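Local coordinates for protein soluble lytic murein transglycosylase (Escherichia coli, PDB 1QSA) that cleaves the glycosidic bonds between N-acetylmuramic acid and N-acetylglucosamine in peptidoglycan, leaving a 1,6-anhydro bond in the muramic acid residue, at residues M472-Q477 with F547-Y552; Q468-A473 with K589-Y594. All blocks are in the same frame, centred on the assembly; numbering follows the deposited sequence.

In the fold
Both interactions lie in the C-terminal catalytic part of this superhelical protein, and their centres are about 6 Å apart. They share helix 468-479. Interaction 2 uses its first residues, 468-473, and interaction 1 its later ones, 472-477, so Met472 and Ala473 belong to both. Along the chain, helix 545-554 comes next and helix 582-601 last. The two contacts also touch each other: Tyr470 OH lies 2.7 Å from Ser549 OG, a hydrogen bond. Helix 468-479 is thus packed against two helices that come later in the chain. It also carries Glu478, the predicted active-site residue.

Interaction 1: residues M472-Q477 with F547-Y552; sequences MAIARQ and FSSAAY. With SO4 (sulfate ion), chain H.
A small, buried, apolar contact joins Ile474 to Ser549 and Tyr552, between helix 468-479 and helix 545-554 in the catalytic domain. The helices are not closely packed here. The nearest CA atoms, those of Ile474 and Ser549, are 7.7 Å apart, and the two segments bury only 124 Å² between them. Ile474 makes the contact with both of its branches. CG2 sits over one face of the Tyr552 ring in a CH-pi contact, 4.2 Å from the ring centroid and 17° off the ring normal. It lies somewhat toward the rim, with CE1 of Tyr552 as its nearest ring atom. The other branch starts with CG1 anti to the carbonyl carbon (chi1 -72°) and ends in CD1, which rests 4.0 Å from Ser549 OG. This is packing against a hydroxyl whose polar partners are Tyr470 OH and the backbone O of Arg545. Tyr552 OH donates a hydrogen bond to Met495 O at the far end of the ring. Leu534 and Tyr587 from two other helices also pack on Ile474 and Tyr552.

The setting is the lysozyme-like fold of the Slt family. Glu478, the predicted active-site residue, follows 472-477 directly, and its side chain is about 3 Å from that of Tyr552 (nearest atoms). A bound glycerol meets the backbone O of Tyr552.

Arg476 faces another way. Its chain bends at chi2 (63°) and presents the edge of the guanidinium to a sulfate ion, probably from the crystallisation liquor. NH1 and NH2 of Arg476 both donate to O3 of this sulfate, each at 2.9 Å. Arg448 NH2 also bonds to the sulfate, and the backbone O of Arg448 accepts a hydrogen bond from Arg476 NE.

Interaction 2: residues Q468-A473 with K589-Y594; sequences QSYAMA and KNVLAY. With SO4 (sulfate ion), chain L.
Ala473, Tyr470 and Val591 form the centre of a helix-helix contact. Helix 468-479, of the lysozyme-like Slt fold, meets helix 582-601 with the short axes 8.9 Å apart and 136° between their directions.

The packing is apolar across the two segments. At Ala473 the backbones come close: its CA is 5.2 Å from that of Tyr594. Its CB touches Tyr594 CB at 3.8 Å and the backbone O of Val591 at 3.6 Å. Val591 CG1 is anti to the backbone N (chi1 172°), which directs this methyl at helix 468-479. It lies 3.6 Å from Tyr470 CE1 and also reaches Ala473 CB. Ala473 O lies at the edge of the Tyr594 ring, near the ring plane, 4.0 Å from CD2 of Tyr594. The far end of the Tyr594 side chain leads away from helix 468-479. Phe449 meets this ring from outside.

Polar bonds lie around this packing. Tyr470 OH is also hydrogen-bonded to Ser548 OG on helix 545-554, so this one side chain touches both later helices. Ser469 OG is bonded to Asp595, and Asn590 ND2 to Gln477 OE1.

At the start of helix 468-479, Gln468 NE2 makes a weak bond to Met472 SD. A sulfate, probably from the crystallisation liquor, accepts the backbone N-H there, with Gln468 N 2.7 Å from its O1 and an angle of 159°.

Interaction 1: residues M472-Q477 with F547-Y552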
ATOM      1  N   MET A 472       0.823 -11.398  17.807  1.00  7.58           N
ATOM      2  CA  MET A 472       0.699  -9.951  17.914  1.00  8.57           C
ATOM      3  C   MET A 472       1.499  -9.216  16.838  1.00  8.72           C
ATOM      4  O   MET A 472       1.008  -8.236  16.277  1.00  9.54           O
ATOM      5  CB  MET A 472       1.074  -9.488  19.323  1.00  9.16           C
ATOM      6  CG  MET A 472       0.038  -9.950  20.337  1.00 10.47           C
ATOM      7  SD  MET A 472       0.446  -9.605  22.049  1.00 12.53           S
ATOM      8  CE  MET A 472      -0.052  -7.871  22.193  1.00 11.76           C
ATOM      9  N   ALA A 473       2.698  -9.707  16.524  1.00  7.82           N
ATOM     10  CA  ALA A 473       3.538  -9.110  15.481  1.00  8.05           C
ATOM     11  C   ALA A 473       2.817  -9.191  14.135  1.00  8.29           C
ATOM     12  O   ALA A 473       2.851  -8.245  13.350  1.00  8.93           O
ATOM     13  CB  ALA A 473       4.882  -9.839  15.387  1.00  8.38           C
ATOM     14  N   ILE A 474       2.223 -10.349  13.852  1.00  9.18           N
ATOM     15  CA  ILE A 474       1.494 -10.551  12.592  1.00  8.55           C
ATOM     16  C   ILE A 474       0.327  -9.561  12.498  1.00  9.67           C
ATOM     17  O   ILE A 474       0.146  -8.882  11.478  1.00  8.12           O
ATOM     18  CB  ILE A 474       1.006 -12.031  12.473  1.00  9.40           C
ATOM     19  CG1 ILE A 474       2.207 -12.966  12.214  1.00  7.77           C
ATOM     20  CG2 ILE A 474      -0.072 -12.180  11.366  1.00  9.11           C
ATOM     21  CD1 ILE A 474       2.697 -12.995  10.748  1.00  9.93           C
ATOM     22  N   ALA A 475      -0.450  -9.447  13.574  1.00  9.31           N
ATOM     23  CA  ALA A 475      -1.581  -8.513  13.583  1.00  9.03           C
ATOM     24  C   ALA A 475      -1.128  -7.058  13.408  1.00  9.58           C
ATOM     25  O   ALA A 475      -1.737  -6.286  12.658  1.00  8.30           O
ATOM     26  CB  ALA A 475      -2.374  -8.672  14.873  1.00 10.09           C
ATOM     27  N   ARG A 476      -0.039  -6.688  14.089  1.00 10.29           N
ATOM     28  CA  ARG A 476       0.500  -5.333  14.001  1.00  9.26           C
ATOM     29  C   ARG A 476       0.878  -5.008  12.552  1.00  9.24           C
ATOM     30  O   ARG A 476       0.549  -3.940  12.037  1.00 10.06           O
ATOM     31  CB  ARG A 476       1.713  -5.195  14.930  1.00 10.46           C
ATOM     32  CG  ARG A 476       2.554  -3.929  14.711  1.00 12.66           C
ATOM     33  CD  ARG A 476       1.777  -2.656  14.998  1.00 15.67           C
ATOM     34  NE  ARG A 476       2.625  -1.469  14.866  1.00 13.02           N
ATOM     35  CZ  ARG A 476       2.975  -0.910  13.715  1.00 14.93           C
ATOM     36  NH1 ARG A 476       2.518  -1.402  12.567  1.00 17.13           N
ATOM     37  NH2 ARG A 476       3.741   0.182  13.715  1.00 14.54           N
ATOM     38  N   GLN A 477       1.519  -5.964  11.882  1.00  8.41           N
ATOM     39  CA  GLN A 477       1.917  -5.778  10.494  1.00  9.02           C
ATOM     40  C   GLN A 477       0.701  -5.694   9.580  1.00 10.12           C
ATOM     41  O   GLN A 477       0.637  -4.829   8.703  1.00 10.06           O
ATOM     42  CB  GLN A 477       2.822  -6.930  10.037  1.00  9.52           C
ATOM     43  CG  GLN A 477       2.957  -7.075   8.513  1.00  9.68           C
ATOM     44  CD  GLN A 477       3.629  -5.892   7.853  1.00 10.88           C
ATOM     45  OE1 GLN A 477       4.489  -5.240   8.440  1.00 13.19           O
ATOM     46  NE2 GLN A 477       3.235  -5.599   6.620  1.00 13.32           N
ATOM     47  N   PHE A 547       9.192 -19.196   7.723  1.00  9.67           N
ATOM     48  CA  PHE A 547       8.274 -19.933   6.848  1.00  9.68           C
ATOM     49  C   PHE A 547       6.806 -19.608   7.104  1.00 10.61           C
ATOM     50  O   PHE A 547       6.053 -19.376   6.157  1.00 10.91           O
ATOM     51  CB  PHE A 547       8.483 -21.449   6.978  1.00  9.25           C
ATOM     52  CG  PHE A 547       9.892 -21.910   6.690  1.00  9.07           C
ATOM     53  CD1 PHE A 547      10.716 -21.188   5.845  1.00  9.49           C
ATOM     54  CD2 PHE A 547      10.388 -23.078   7.284  1.00 10.39           C
ATOM     55  CE1 PHE A 547      12.018 -21.610   5.585  1.00 10.41           C
ATOM     56  CE2 PHE A 547      11.691 -23.512   7.032  1.00 10.16           C
ATOM     57  CZ  PHE A 547      12.506 -22.777   6.180  1.00 11.18           C
ATOM     58  N   SER A 548       6.393 -19.547   8.371  1.00  8.97           N
ATOM     59  CA  SER A 548       4.991 -19.264   8.657  1.00 10.38           C
ATOM     60  C   SER A 548       4.590 -17.849   8.265  1.00 10.63           C
ATOM     61  O   SER A 548       3.477 -17.633   7.798  1.00  9.59           O
ATOM     62  CB  SER A 548       4.636 -19.535  10.127  1.00 10.92           C
ATOM     63  OG  SER A 548       5.480 -18.806  10.990  1.00  9.87           O
ATOM     64  N   SER A 549       5.505 -16.893   8.430  1.00  8.81           N
ATOM     65  CA  SER A 549       5.204 -15.516   8.062  1.00  8.92           C
ATOM     66  C   SER A 549       5.092 -15.426   6.543  1.00  9.81           C
ATOM     67  O   SER A 549       4.173 -14.819   6.025  1.00 10.07           O
ATOM     68  CB  SER A 549       6.274 -14.550   8.595  1.00 10.06           C
ATOM     69  OG  SER A 549       6.317 -14.591  10.021  1.00 10.37           O
ATOM     70  N   ALA A 550       6.037 -16.042   5.838  1.00  9.41           N
ATOM     71  CA  ALA A 550       6.000 -16.045   4.385  1.00  9.19           C
ATOM     72  C   ALA A 550       4.745 -16.753   3.867  1.00  9.21           C
ATOM     73  O   ALA A 550       4.109 -16.271   2.925  1.00 10.87           O
ATOM     74  CB  ALA A 550       7.262 -16.701   3.826  1.00  9.97           C
ATOM     75  N   ALA A 551       4.373 -17.860   4.504  1.00  9.85           N
ATOM     76  CA  ALA A 551       3.185 -18.625   4.108  1.00  9.79           C
ATOM     77  C   ALA A 551       1.896 -17.837   4.397  1.00  9.34           C
ATOM     78  O   ALA A 551       0.953 -17.875   3.607  1.00 10.84           O
ATOM     79  CB  ALA A 551       3.155 -19.993   4.817  1.00 10.51           C
ATOM     80  N   TYR A 552       1.864 -17.083   5.494  1.00  9.44           N
ATOM     81  CA  TYR A 552       0.673 -16.303   5.831  1.00 10.22           C
ATOM     82  C   TYR A 552       0.446 -15.220   4.775  1.00 11.95           C
ATOM     83  O   TYR A 552      -0.678 -14.995   4.336  1.00 13.66           O
ATOM     84  CB  TYR A 552       0.818 -15.676   7.226  1.00 10.61           C
ATOM     85  CG  TYR A 552      -0.481 -15.157   7.822  1.00  9.51           C
ATOM     86  CD1 TYR A 552      -0.930 -13.855   7.552  1.00 10.22           C
ATOM     87  CD2 TYR A 552      -1.267 -15.976   8.637  1.00  9.48           C
ATOM     88  CE1 TYR A 552      -2.140 -13.382   8.079  1.00  9.27           C
ATOM     89  CE2 TYR A 552      -2.482 -15.517   9.168  1.00 10.67           C
ATOM     90  CZ  TYR A 552      -2.910 -14.219   8.880  1.00 10.10           C
ATOM     91  OH  TYR A 552      -4.122 -13.779   9.372  1.00 11.77           O
TER
HETATM   92  S   SO4 H 707       4.996   1.253  10.600  1.00 61.16           S
HETATM   93  O1  SO4 H 707       6.018   0.315  11.104  1.00 61.59           O
HETATM   94  O2  SO4 H 707       5.135   1.397   9.139  1.00 61.52           O
HETATM   95  O3  SO4 H 707       3.657   0.729  10.915  1.00 61.29           O
HETATM   96  O4  SO4 H 707       5.179   2.562  11.247  1.00 61.24           O

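Interaction 2: residues Q468-A473 with K589-Y594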
ATOM      1  N   GLN A 468       2.600 -15.940  21.743  1.00 10.17           N
ATOM      2  CA  GLN A 468       1.665 -14.805  21.798  1.00  9.86           C
ATOM      3  C   GLN A 468       2.277 -13.582  21.095  1.00  9.58           C
ATOM      4  O   GLN A 468       1.610 -12.918  20.307  1.00 10.00           O
ATOM      5  CB  GLN A 468       1.335 -14.440  23.242  1.00 11.34           C
ATOM      6  CG  GLN A 468       0.250 -13.360  23.337  1.00 12.04           C
ATOM      7  CD  GLN A 468       0.070 -12.838  24.746  1.00 15.21           C
ATOM      8  OE1 GLN A 468       0.254 -13.575  25.714  1.00 15.24           O
ATOM      9  NE2 GLN A 468      -0.290 -11.565  24.870  1.00 15.06           N
ATOM     10  N   SER A 469       3.551 -13.307  21.368  1.00 10.38           N
ATOM     11  CA  SER A 469       4.261 -12.177  20.771  1.00 10.59           C
ATOM     12  C   SER A 469       4.244 -12.246  19.242  1.00  9.30           C
ATOM     13  O   SER A 469       4.090 -11.228  18.564  1.00 11.99           O
ATOM     14  CB  SER A 469       5.712 -12.141  21.281  1.00 11.48           C
ATOM     15  OG  SER A 469       6.444 -13.283  20.839  1.00 10.83           O
ATOM     16  N   TYR A 470       4.372 -13.459  18.720  1.00 10.26           N
ATOM     17  CA  TYR A 470       4.389 -13.682  17.286  1.00  8.44           C
ATOM     18  C   TYR A 470       3.030 -13.371  16.650  1.00  9.42           C
ATOM     19  O   TYR A 470       2.975 -12.711  15.606  1.00  8.24           O
ATOM     20  CB  TYR A 470       4.845 -15.110  16.982  1.00  8.58           C
ATOM     21  CG  TYR A 470       4.848 -15.427  15.515  1.00  9.70           C
ATOM     22  CD1 TYR A 470       5.533 -14.607  14.605  1.00  9.15           C
ATOM     23  CD2 TYR A 470       4.124 -16.514  15.017  1.00  9.49           C
ATOM     24  CE1 TYR A 470       5.487 -14.860  13.226  1.00  9.43           C
ATOM     25  CE2 TYR A 470       4.074 -16.777  13.650  1.00  9.77           C
ATOM     26  CZ  TYR A 470       4.754 -15.948  12.764  1.00  9.44           C
ATOM     27  OH  TYR A 470       4.670 -16.198  11.408  1.00  8.10           O
ATOM     28  N   ALA A 471       1.946 -13.861  17.258  1.00  9.07           N
ATOM     29  CA  ALA A 471       0.591 -13.576  16.750  1.00  9.01           C
ATOM     30  C   ALA A 471       0.352 -12.062  16.756  1.00  8.89           C
ATOM     31  O   ALA A 471      -0.215 -11.498  15.814  1.00  9.18           O
ATOM     32  CB  ALA A 471      -0.457 -14.272  17.595  1.00 10.67           C
ATOM     33  N   MET A 472       0.823 -11.398  17.807  1.00  7.58           N
ATOM     34  CA  MET A 472       0.699  -9.951  17.914  1.00  8.57           C
ATOM     35  C   MET A 472       1.499  -9.216  16.838  1.00  8.72           C
ATOM     36  O   MET A 472       1.008  -8.236  16.277  1.00  9.54           O
ATOM     37  CB  MET A 472       1.074  -9.488  19.323  1.00  9.16           C
ATOM     38  CG  MET A 472       0.038  -9.950  20.337  1.00 10.47           C
ATOM     39  SD  MET A 472       0.446  -9.605  22.049  1.00 12.53           S
ATOM     40  CE  MET A 472      -0.052  -7.871  22.193  1.00 11.76           C
ATOM     41  N   ALA A 473       2.698  -9.707  16.524  1.00  7.82           N
ATOM     42  CA  ALA A 473       3.538  -9.110  15.481  1.00  8.05           C
ATOM     43  C   ALA A 473       2.817  -9.191  14.135  1.00  8.29           C
ATOM     44  O   ALA A 473       2.851  -8.245  13.350  1.00  8.93           O
ATOM     45  CB  ALA A 473       4.882  -9.839  15.387  1.00  8.38           C
ATOM     46  N   LYS A 589      10.618  -9.495   7.105  1.00 10.22           N
ATOM     47  CA  LYS A 589      11.549  -8.643   7.844  1.00  7.83           C
ATOM     48  C   LYS A 589      10.808  -7.863   8.928  1.00  9.79           C
ATOM     49  O   LYS A 589      11.237  -7.823  10.080  1.00 10.76           O
ATOM     50  CB  LYS A 589      12.254  -7.680   6.891  1.00  7.98           C
ATOM     51  CG  LYS A 589      13.248  -8.372   5.965  1.00  8.67           C
ATOM     52  CD  LYS A 589      13.894  -7.376   5.034  1.00  9.30           C
ATOM     53  CE  LYS A 589      14.927  -8.050   4.138  1.00 10.55           C
ATOM     54  NZ  LYS A 589      15.481  -7.052   3.146  1.00 12.91           N
ATOM     55  N   ASN A 590       9.688  -7.255   8.558  1.00  9.37           N
ATOM     56  CA  ASN A 590       8.899  -6.500   9.528  1.00  9.47           C
ATOM     57  C   ASN A 590       8.400  -7.385  10.672  1.00  8.89           C
ATOM     58  O   ASN A 590       8.555  -7.054  11.836  1.00  8.98           O
ATOM     59  CB  ASN A 590       7.677  -5.858   8.856  1.00  9.60           C
ATOM     60  CG  ASN A 590       8.026  -4.627   8.049  1.00 12.73           C
ATOM     61  OD1 ASN A 590       9.151  -4.109   8.116  1.00 14.25           O
ATOM     62  ND2 ASN A 590       7.051  -4.129   7.299  1.00 11.75           N
ATOM     63  N   VAL A 591       7.794  -8.515  10.333  1.00  8.81           N
ATOM     64  CA  VAL A 591       7.230  -9.376  11.368  1.00  8.59           C
ATOM     65  C   VAL A 591       8.278  -9.871  12.371  1.00  9.10           C
ATOM     66  O   VAL A 591       8.025  -9.884  13.580  1.00  9.31           O
ATOM     67  CB  VAL A 591       6.409 -10.530  10.745  1.00  9.17           C
ATOM     68  CG1 VAL A 591       5.989 -11.536  11.822  1.00  9.37           C
ATOM     69  CG2 VAL A 591       5.169  -9.958  10.026  1.00  9.87           C
ATOM     70  N   LEU A 592       9.467 -10.229  11.879  1.00  8.62           N
ATOM     71  CA  LEU A 592      10.542 -10.680  12.760  1.00  9.02           C
ATOM     72  C   LEU A 592      11.016  -9.528  13.660  1.00  9.08           C
ATOM     73  O   LEU A 592      11.202  -9.736  14.865  1.00 10.37           O
ATOM     74  CB  LEU A 592      11.707 -11.261  11.957  1.00 10.53           C
ATOM     75  CG  LEU A 592      11.361 -12.541  11.176  1.00 14.12           C
ATOM     76  CD1 LEU A 592      12.563 -12.931  10.321  1.00 15.10           C
ATOM     77  CD2 LEU A 592      10.952 -13.671  12.088  1.00 15.37           C
ATOM     78  N   ALA A 593      11.144  -8.316  13.107  1.00  9.09           N
ATOM     79  CA  ALA A 593      11.543  -7.167  13.918  1.00  9.64           C
ATOM     80  C   ALA A 593      10.453  -6.859  14.960  1.00  9.66           C
ATOM     81  O   ALA A 593      10.759  -6.645  16.148  1.00 10.00           O
ATOM     82  CB  ALA A 593      11.790  -5.948  13.033  1.00 10.13           C
ATOM     83  N   TYR A 594       9.187  -6.946  14.552  1.00  8.16           N
ATOM     84  CA  TYR A 594       8.061  -6.647  15.451  1.00  9.43           C
ATOM     85  C   TYR A 594       7.917  -7.667  16.577  1.00  9.61           C
ATOM     86  O   TYR A 594       7.572  -7.314  17.709  1.00  9.75           O
ATOM     87  CB  TYR A 594       6.753  -6.563  14.677  1.00  9.50           C
ATOM     88  CG  TYR A 594       6.652  -5.450  13.647  1.00  7.17           C
ATOM     89  CD1 TYR A 594       7.668  -4.498  13.471  1.00  8.10           C
ATOM     90  CD2 TYR A 594       5.527  -5.370  12.823  1.00 10.29           C
ATOM     91  CE1 TYR A 594       7.557  -3.489  12.487  1.00  8.20           C
ATOM     92  CE2 TYR A 594       5.408  -4.381  11.848  1.00  9.98           C
ATOM     93  CZ  TYR A 594       6.427  -3.451  11.687  1.00 10.92           C
ATOM     94  OH  TYR A 594       6.328  -2.526  10.690  1.00 13.84           O
TER
HETATM   95  S   SO4 L 711       4.060 -17.932  24.742  1.00 51.60           S
HETATM   96  O1  SO4 L 711       2.874 -17.444  24.019  1.00 50.32           O
HETATM   97  O2  SO4 L 711       5.156 -16.956  24.628  1.00 53.08           O
HETATM   98  O3  SO4 L 711       3.730 -18.121  26.166  1.00 53.78           O
HETATM   99  O4  SO4 L 711       4.503 -19.217  24.168  1.00 53.10           O